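Local coordinates for protein putative ATPase, AAA family (Prochlorococcus marinus subsp. pastoris str. CCMP1986, PDB 3CTD) that is probably a DNA-dependent ATPase of the RarA/MGS1/WRNIP1 subfamily that acts when DNA replication stalls, represented here by its C-terminal part, at residues B[67-79]-B[106-120]. The protein carries 1 engineered substitution. Residues are numbered along the deposited sequence; the frame is centred on the assembly and turned at random.
Sequences DPNFIFRRLLISA and FPEGLFFLSQASLYL
L75 is the knob of this contact. Its forked end fills a hollow on helix 110-120 made by L113, A116, S117 and L120. CD1 lies 3.8 Å from A116 CB, and both methyls touch S117 OG. S117 OG donates to L113 O at 2.7 Å, from above the carbonyl plane, and L75 therefore packs against a hydroxyl that already has a partner. L120 is the answering bump. Its CG is anti to the carbonyl carbon (chi1 -63°), and CD1 reaches the backbone of helix 68-79, 3.4 Å from L75 O. CD2 rests on A79 CB. Two turns before L120, L113 CD2 sits over one face of the F72 ring, 3.7 Å from its centroid, a CH-pi contact. I71 CG2 meets the same methyl. With F72 cut back to alanine, L113 CD2 would probably lose the ring face it rests on, and a gap would open beside A116. At the end of the contact, P68 CG meets F106 CE2 at 4.0 Å. F42 of helix 36-47 also covers L75 and S117. The axes of 68-79 and 110-120 run roughly parallel, 25° apart in direction, and come within 10.6 Å of each other. L75 forms a single knob-into-hole between two neighbouring helices of the helical, strand-free MgsA-type C-terminal region.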
loop_
_atom_site.group_PDB
_atom_site.type_symbol
_atom_site.label_atom_id
_atom_site.label_comp_id
_atom_site.label_asym_id
_atom_site.label_seq_id
_atom_site.Cartn_x
_atom_site.Cartn_y
_atom_site.Cartn_z
ATOM N N ASP B 67 25.043 -7.612 -4.155
ATOM C CA ASP B 67 24.405 -6.293 -4.256
ATOM C C ASP B 67 22.968 -6.350 -3.730
ATOM O O ASP B 67 22.197 -7.144 -4.224
ATOM C CB ASP B 67 24.382 -5.936 -5.738
ATOM C CG ASP B 67 23.765 -4.585 -6.019
ATOM O OD1 ASP B 67 23.177 -3.926 -5.110
ATOM O OD2 ASP B 67 23.867 -4.186 -7.198
ATOM N N PRO B 68 22.598 -5.529 -2.726
ATOM C CA PRO B 68 21.209 -5.608 -2.221
ATOM C C PRO B 68 20.156 -5.314 -3.301
ATOM O O PRO B 68 19.100 -5.966 -3.327
ATOM C CB PRO B 68 21.149 -4.547 -1.095
ATOM C CG PRO B 68 22.279 -3.637 -1.370
ATOM C CD PRO B 68 23.371 -4.487 -2.031
ATOM N N ASN B 69 20.438 -4.368 -4.194
ATOM C CA ASN B 69 19.548 -4.104 -5.352
ATOM C C ASN B 69 19.293 -5.353 -6.175
ATOM O O ASN B 69 18.150 -5.614 -6.576
ATOM C CB ASN B 69 20.110 -3.008 -6.265
ATOM C CG ASN B 69 20.263 -1.682 -5.537
ATOM O OD1 ASN B 69 19.303 -1.173 -4.944
ATOM N ND2 ASN B 69 21.492 -1.144 -5.525
ATOM N N PHE B 70 20.337 -6.150 -6.407
ATOM C CA PHE B 70 20.139 -7.421 -7.072
ATOM C C PHE B 70 19.190 -8.341 -6.263
ATOM O O PHE B 70 18.238 -8.899 -6.800
ATOM C CB PHE B 70 21.471 -8.084 -7.383
ATOM C CG PHE B 70 21.347 -9.415 -8.003
ATOM C CD1 PHE B 70 20.696 -9.574 -9.216
ATOM C CD2 PHE B 70 21.879 -10.530 -7.380
ATOM C CE1 PHE B 70 20.585 -10.834 -9.815
ATOM C CE2 PHE B 70 21.762 -11.793 -7.961
ATOM C CZ PHE B 70 21.117 -11.947 -9.199
ATOM N N ILE B 71 19.386 -8.445 -4.967
ATOM C CA ILE B 71 18.494 -9.311 -4.166
ATOM C C ILE B 71 17.042 -8.809 -4.235
ATOM O O ILE B 71 16.110 -9.586 -4.412
ATOM C CB ILE B 71 18.947 -9.358 -2.685
ATOM C CG1 ILE B 71 20.383 -9.908 -2.577
ATOM C CG2 ILE B 71 17.924 -10.078 -1.824
ATOM C CD1 ILE B 71 21.070 -9.514 -1.249
ATOM N N PHE B 72 16.856 -7.507 -4.103
ATOM C CA PHE B 72 15.510 -6.897 -4.228
ATOM C C PHE B 72 14.854 -7.082 -5.597
ATOM O O PHE B 72 13.635 -7.159 -5.672
ATOM C CB PHE B 72 15.505 -5.410 -3.874
ATOM C CG PHE B 72 15.309 -5.158 -2.432
ATOM C CD1 PHE B 72 14.163 -5.627 -1.785
ATOM C CD2 PHE B 72 16.262 -4.485 -1.703
ATOM C CE1 PHE B 72 13.974 -5.408 -0.433
ATOM C CE2 PHE B 72 16.059 -4.266 -0.367
ATOM C CZ PHE B 72 14.924 -4.736 0.280
ATOM N N ARG B 73 15.656 -7.167 -6.657
ATOM C CA ARG B 73 15.104 -7.442 -7.998
ATOM C C ARG B 73 14.433 -8.797 -8.023
ATOM O O ARG B 73 13.285 -8.914 -8.449
ATOM C CB ARG B 73 16.190 -7.389 -9.081
ATOM C CG ARG B 73 16.240 -6.093 -9.867
ATOM C CD ARG B 73 17.410 -6.055 -10.889
ATOM N NE ARG B 73 18.233 -4.967 -10.397
ATOM C CZ ARG B 73 19.530 -5.021 -10.164
ATOM N NH1 ARG B 73 20.231 -6.127 -10.477
ATOM N NH2 ARG B 73 20.104 -3.936 -9.644
ATOM N N ARG B 74 15.156 -9.803 -7.545
ATOM C CA ARG B 74 14.649 -11.151 -7.478
ATOM C C ARG B 74 13.503 -11.305 -6.523
ATOM O O ARG B 74 12.612 -12.086 -6.780
ATOM C CB ARG B 74 15.760 -12.148 -7.141
ATOM C CG ARG B 74 16.745 -12.344 -8.279
ATOM C CD ARG B 74 16.166 -13.001 -9.581
ATOM N NE ARG B 74 17.166 -12.890 -10.661
ATOM C CZ ARG B 74 18.148 -13.785 -10.925
ATOM N NH1 ARG B 74 18.262 -14.915 -10.210
ATOM N NH2 ARG B 74 19.024 -13.550 -11.917
ATOM N N LEU B 75 13.505 -10.561 -5.425
ATOM C CA LEU B 75 12.361 -10.554 -4.542
ATOM C C LEU B 75 11.130 -9.886 -5.220
ATOM O O LEU B 75 9.995 -10.359 -5.050
ATOM C CB LEU B 75 12.697 -9.848 -3.235
ATOM C CG LEU B 75 13.656 -10.502 -2.230
ATOM C CD1 LEU B 75 13.909 -9.493 -1.119
ATOM C CD2 LEU B 75 12.976 -11.708 -1.646
ATOM N N LEU B 76 11.337 -8.818 -5.995
ATOM C CA LEU B 76 10.211 -8.162 -6.652
ATOM C C LEU B 76 9.631 -9.133 -7.677
ATOM O O LEU B 76 8.423 -9.403 -7.672
ATOM C CB LEU B 76 10.592 -6.841 -7.315
ATOM C CG LEU B 76 10.855 -5.621 -6.403
ATOM C CD1 LEU B 76 11.654 -4.537 -7.178
ATOM C CD2 LEU B 76 9.593 -5.021 -5.764
ATOM N N ILE B 77 10.502 -9.678 -8.526
ATOM C CA ILE B 77 10.128 -10.742 -9.460
ATOM C C ILE B 77 9.367 -11.904 -8.823
ATOM O O ILE B 77 8.306 -12.293 -9.288
ATOM C CB ILE B 77 11.368 -11.302 -10.176
ATOM C CG1 ILE B 77 12.071 -10.167 -10.951
ATOM C CG2 ILE B 77 10.995 -12.496 -11.067
ATOM C CD1 ILE B 77 13.380 -10.611 -11.666
ATOM N N SER B 78 9.927 -12.489 -7.775
ATOM C CA SER B 78 9.305 -13.614 -7.131
ATOM C C SER B 78 7.928 -13.228 -6.515
ATOM O O SER B 78 6.978 -14.024 -6.506
ATOM C CB SER B 78 10.274 -14.215 -6.112
ATOM O OG SER B 78 9.512 -14.757 -5.065
ATOM N N ALA B 79 7.785 -11.995 -6.059
ATOM C CA ALA B 79 6.475 -11.538 -5.600
ATOM C C ALA B 79 5.352 -11.602 -6.661
ATOM O O ALA B 79 4.163 -11.663 -6.334
ATOM C CB ALA B 79 6.601 -10.116 -5.006
ATOM N N PHE B 106 22.609 0.183 5.077
ATOM C CA PHE B 106 23.107 -0.685 6.112
ATOM C C PHE B 106 23.649 0.108 7.300
ATOM O O PHE B 106 24.064 1.295 7.143
ATOM C CB PHE B 106 24.236 -1.514 5.520
ATOM C CG PHE B 106 23.786 -2.612 4.607
ATOM C CD1 PHE B 106 23.146 -3.745 5.119
ATOM C CD2 PHE B 106 24.079 -2.565 3.266
ATOM C CE1 PHE B 106 22.785 -4.829 4.295
ATOM C CE2 PHE B 106 23.694 -3.621 2.405
ATOM C CZ PHE B 106 23.064 -4.762 2.932
ATOM N N PRO B 107 23.662 -0.512 8.494
ATOM C CA PRO B 107 23.233 -1.882 8.860
ATOM C C PRO B 107 21.738 -2.164 8.956
ATOM O O PRO B 107 21.296 -3.322 8.889
ATOM C CB PRO B 107 23.850 -2.081 10.247
ATOM C CG PRO B 107 23.722 -0.652 10.877
ATOM C CD PRO B 107 24.046 0.290 9.682
ATOM N N GLU B 108 20.925 -1.146 9.089
ATOM C CA GLU B 108 19.534 -1.416 9.399
ATOM C C GLU B 108 18.717 -1.904 8.230
ATOM O O GLU B 108 17.699 -2.550 8.412
ATOM C CB GLU B 108 18.881 -0.199 10.011
ATOM C CG GLU B 108 18.415 -0.482 11.375
ATOM C CD GLU B 108 19.516 -0.356 12.345
ATOM O OE1 GLU B 108 20.113 0.751 12.344
ATOM O OE2 GLU B 108 19.772 -1.355 13.062
ATOM N N GLY B 109 19.162 -1.567 7.032
ATOM C CA GLY B 109 18.609 -2.131 5.832
ATOM C C GLY B 109 18.511 -3.639 5.821
ATOM O O GLY B 109 17.632 -4.197 5.156
ATOM N N LEU B 110 19.419 -4.313 6.510
ATOM C CA LEU B 110 19.340 -5.781 6.573
ATOM C C LEU B 110 17.947 -6.357 7.038
ATOM O O LEU B 110 17.511 -7.411 6.565
ATOM C CB LEU B 110 20.508 -6.340 7.412
ATOM C CG LEU B 110 20.575 -7.855 7.465
ATOM C CD1 LEU B 110 20.758 -8.480 6.039
ATOM C CD2 LEU B 110 21.641 -8.296 8.443
ATOM N N PHE B 111 17.248 -5.641 7.923
ATOM C CA PHE B 111 15.916 -6.019 8.382
ATOM C C PHE B 111 14.824 -5.922 7.285
ATOM O O PHE B 111 13.806 -6.621 7.337
ATOM C CB PHE B 111 15.492 -5.098 9.529
ATOM C CG PHE B 111 16.275 -5.274 10.832
ATOM C CD1 PHE B 111 15.618 -5.713 11.998
ATOM C CD2 PHE B 111 17.637 -4.936 10.923
ATOM C CE1 PHE B 111 16.316 -5.855 13.226
ATOM C CE2 PHE B 111 18.349 -5.071 12.136
ATOM C CZ PHE B 111 17.682 -5.526 13.294
ATOM N N PHE B 112 14.983 -4.986 6.351
ATOM C CA PHE B 112 14.014 -4.841 5.249
ATOM C C PHE B 112 14.249 -5.976 4.250
ATOM O O PHE B 112 13.285 -6.527 3.739
ATOM C CB PHE B 112 14.063 -3.451 4.589
ATOM C CG PHE B 112 13.803 -2.365 5.542
ATOM C CD1 PHE B 112 12.526 -2.175 6.064
ATOM C CD2 PHE B 112 14.831 -1.573 5.992
ATOM C CE1 PHE B 112 12.278 -1.172 7.015
ATOM C CE2 PHE B 112 14.610 -0.558 6.945
ATOM C CZ PHE B 112 13.331 -0.356 7.448
ATOM N N LEU B 113 15.511 -6.387 4.041
ATOM C CA LEU B 113 15.764 -7.581 3.222
ATOM C C LEU B 113 15.089 -8.780 3.868
ATOM O O LEU B 113 14.336 -9.550 3.234
ATOM C CB LEU B 113 17.266 -7.813 3.046
ATOM C CG LEU B 113 17.995 -6.888 2.033
ATOM C CD1 LEU B 113 19.561 -6.836 2.205
ATOM C CD2 LEU B 113 17.608 -7.166 0.557
ATOM N N SER B 114 15.340 -8.917 5.159
ATOM C CA SER B 114 14.737 -9.960 5.946
ATOM C C SER B 114 13.197 -9.932 5.965
ATOM O O SER B 114 12.587 -10.959 5.670
ATOM C CB SER B 114 15.330 -9.928 7.338
ATOM O OG SER B 114 14.614 -10.798 8.134
ATOM N N GLN B 115 12.556 -8.793 6.276
ATOM C CA GLN B 115 11.072 -8.711 6.177
ATOM C C GLN B 115 10.522 -9.161 4.811
ATOM O O GLN B 115 9.567 -9.955 4.720
ATOM C CB GLN B 115 10.570 -7.299 6.437
ATOM C CG GLN B 115 9.102 -7.118 6.125
ATOM C CD GLN B 115 8.407 -6.124 7.058
ATOM O OE1 GLN B 115 8.987 -5.708 8.045
ATOM N NE2 GLN B 115 7.177 -5.715 6.725
ATOM N N ALA B 116 11.093 -8.589 3.746
ATOM C CA ALA B 116 10.660 -8.896 2.405
ATOM C C ALA B 116 10.809 -10.404 2.109
ATOM O O ALA B 116 9.889 -11.063 1.589
ATOM C CB ALA B 116 11.445 -8.061 1.409
ATOM N N SER B 117 11.973 -10.942 2.437
ATOM C CA SER B 117 12.246 -12.351 2.221
ATOM C C SER B 117 11.291 -13.238 3.002
ATOM O O SER B 117 10.623 -14.110 2.415
ATOM C CB SER B 117 13.712 -12.655 2.546
ATOM O OG SER B 117 14.501 -11.759 1.748
ATOM N N LEU B 118 11.231 -13.038 4.310
ATOM C CA LEU B 118 10.335 -13.840 5.171
ATOM C C LEU B 118 8.899 -13.774 4.727
ATOM O O LEU B 118 8.175 -14.761 4.750
ATOM C CB LEU B 118 10.444 -13.378 6.629
ATOM C CG LEU B 118 11.752 -13.824 7.305
ATOM C CD1 LEU B 118 11.937 -13.025 8.583
ATOM C CD2 LEU B 118 11.792 -15.368 7.556
ATOM N N TYR B 119 8.489 -12.593 4.286
ATOM C CA TYR B 119 7.099 -12.357 3.892
ATOM C C TYR B 119 6.678 -13.233 2.696
ATOM O O TYR B 119 5.588 -13.800 2.684
ATOM C CB TYR B 119 6.941 -10.890 3.537
ATOM C CG TYR B 119 5.556 -10.539 3.119
ATOM C CD1 TYR B 119 4.672 -9.935 3.982
ATOM C CD2 TYR B 119 5.119 -10.801 1.845
ATOM C CE1 TYR B 119 3.353 -9.589 3.565
ATOM C CE2 TYR B 119 3.799 -10.467 1.419
ATOM C CZ TYR B 119 2.931 -9.858 2.277
ATOM O OH TYR B 119 1.647 -9.532 1.830
ATOM N N LEU B 120 7.533 -13.285 1.668
ATOM C CA LEU B 120 7.302 -14.145 0.512
ATOM C C LEU B 120 7.375 -15.619 0.905
ATOM O O LEU B 120 6.524 -16.389 0.495
ATOM C CB LEU B 120 8.283 -13.825 -0.610
ATOM C CG LEU B 120 8.142 -12.412 -1.165
ATOM C CD1 LEU B 120 9.074 -12.173 -2.359
ATOM C CD2 LEU B 120 6.676 -12.158 -1.537
#